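Local structure of anthranilate-CoA ligase (Stigmatella aurantiaca, 4WV3) at residues A[195-198]-A[199-203]. The protein belongs to the ANL superfamily of AMP-binding enzymes and is probably a ligase, with a large N-terminal part and a smaller C-terminal domain. Numbering follows the deposited sequence.
Sequences TAQL and WGVNV
Gln-197 and Asn-202 join their side-chain amides across a widened turn of helix 191-204, with Gln-197 NE2 donating to Asn-202 OD1 at 3.1 Å. The N-H...O angle of 146° marks a bent bond; NE2 lies above the carbonyl plane of Asn-202, and the two amide planes stand 53° apart. Because chi1 of Gln-197 (-174°) sets CG beside the carbonyl carbon and the chain bends at chi2, NE2 also reaches CG1 of Val-201, 3.5 Å away. The other end of this amide, OE1, is hydrogen-bonded to Tyr-233 OH of helix 221-234. The i to i+5 spacing recurs in the backbone, where Asn-202 N meets Gln-197 O at 3.0 Å: a pi-type widening of the helix, within the AMP-binding domain of an ANL-family enzyme. Thr-195 O is shared: Trp-199 N at i+4 gives the bond of 3.2 Å, Gly-200 N at i+5 a weak one. The flank of Trp-199 is buried: the indole meets the His-324 ring, Trp-199 NE1 is hydrogen-bonded to Ser-328 OG, and the side chain lies about 8 Å from the bound 5'-O-[(S)-[(2-aminobenzoyl)oxy](hydroxy)phosphoryl]adenosine. On the exposed flank at Asn-202, by contrast, a water donates to Leu-198 O (2.8 Å) and only weakly accepts from Asn-202 ND2.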
loop_
_atom_site.group_PDB
_atom_site.type_symbol
_atom_site.label_atom_id
_atom_site.label_comp_id
_atom_site.label_asym_id
_atom_site.label_seq_id
_atom_site.Cartn_x
_atom_site.Cartn_y
_atom_site.Cartn_z
ATOM N N THR A 195 11.634 -5.581 -7.862
ATOM C CA THR A 195 10.282 -5.053 -8.015
ATOM C C THR A 195 10.286 -3.797 -8.879
ATOM O O THR A 195 9.342 -3.547 -9.630
ATOM C CB THR A 195 9.622 -4.730 -6.657
ATOM O OG1 THR A 195 10.477 -3.865 -5.898
ATOM C CG2 THR A 195 9.362 -6.005 -5.868
ATOM N N ALA A 196 11.353 -3.014 -8.771
ATOM C CA ALA A 196 11.484 -1.787 -9.550
ATOM C C ALA A 196 11.592 -2.091 -11.037
ATOM O O ALA A 196 11.116 -1.324 -11.874
ATOM C CB ALA A 196 12.687 -0.982 -9.081
ATOM N N GLN A 197 12.217 -3.218 -11.358
ATOM C CA GLN A 197 12.390 -3.623 -12.746
ATOM C C GLN A 197 11.171 -4.381 -13.260
ATOM O O GLN A 197 10.630 -4.055 -14.317
ATOM C CB GLN A 197 13.643 -4.485 -12.901
ATOM C CG GLN A 197 13.977 -4.833 -14.342
ATOM C CD GLN A 197 14.376 -3.617 -15.155
ATOM O OE1 GLN A 197 15.219 -2.824 -14.735
ATOM N NE2 GLN A 197 13.767 -3.461 -16.325
ATOM N N LEU A 198 10.740 -5.387 -12.503
ATOM C CA LEU A 198 9.664 -6.278 -12.932
ATOM C C LEU A 198 8.331 -5.570 -13.167
ATOM O O LEU A 198 7.609 -5.897 -14.110
ATOM C CB LEU A 198 9.486 -7.431 -11.941
ATOM C CG LEU A 198 10.623 -8.455 -11.888
ATOM C CD1 LEU A 198 10.326 -9.547 -10.869
ATOM C CD2 LEU A 198 10.880 -9.052 -13.265
ATOM N N TRP A 199 8.001 -4.604 -12.316
ATOM C CA TRP A 199 6.751 -3.870 -12.481
ATOM C C TRP A 199 6.962 -2.403 -12.850
ATOM O O TRP A 199 6.345 -1.902 -13.790
ATOM C CB TRP A 199 5.876 -3.975 -11.231
ATOM C CG TRP A 199 4.553 -3.294 -11.402
ATOM C CD1 TRP A 199 3.411 -3.839 -11.911
ATOM C CD2 TRP A 199 4.240 -1.933 -11.081
ATOM N NE1 TRP A 199 2.405 -2.904 -11.920
ATOM C CE2 TRP A 199 2.888 -1.726 -11.415
ATOM C CE3 TRP A 199 4.972 -0.872 -10.540
ATOM C CZ2 TRP A 199 2.251 -0.501 -11.228
ATOM C CZ3 TRP A 199 4.339 0.343 -10.353
ATOM C CH2 TRP A 199 2.992 0.519 -10.694
ATOM N N GLY A 200 7.826 -1.723 -12.101
ATOM C CA GLY A 200 8.068 -0.305 -12.299
ATOM C C GLY A 200 8.473 0.056 -13.716
ATOM O O GLY A 200 7.982 1.033 -14.282
ATOM N N VAL A 201 9.362 -0.746 -14.293
ATOM C CA VAL A 201 9.860 -0.492 -15.639
ATOM C C VAL A 201 9.122 -1.323 -16.684
ATOM O O VAL A 201 8.567 -0.782 -17.640
ATOM C CB VAL A 201 11.370 -0.784 -15.736
ATOM C CG1 VAL A 201 11.858 -0.607 -17.166
ATOM C CG2 VAL A 201 12.143 0.115 -14.786
ATOM N N ASN A 202 9.110 -2.638 -16.489
ATOM C CA ASN A 202 8.551 -3.557 -17.476
ATOM C C ASN A 202 7.042 -3.436 -17.683
ATOM O O ASN A 202 6.532 -3.775 -18.750
ATOM C CB ASN A 202 8.912 -5.003 -17.128
ATOM C CG ASN A 202 10.408 -5.241 -17.104
ATOM O OD1 ASN A 202 11.186 -4.439 -17.624
ATOM N ND2 ASN A 202 10.820 -6.351 -16.504
ATOM N N VAL A 203 6.329 -2.959 -16.667
ATOM C CA VAL A 203 4.872 -2.890 -16.742
ATOM C C VAL A 203 4.349 -1.456 -16.758
ATOM O O VAL A 203 3.641 -1.058 -17.683
ATOM C CB VAL A 203 4.205 -3.663 -15.588
ATOM C CG1 VAL A 203 2.690 -3.575 -15.698
ATOM C CG2 VAL A 203 4.661 -5.113 -15.592
HETATM O O HOH W 1 7.982 -8.137 -15.814
#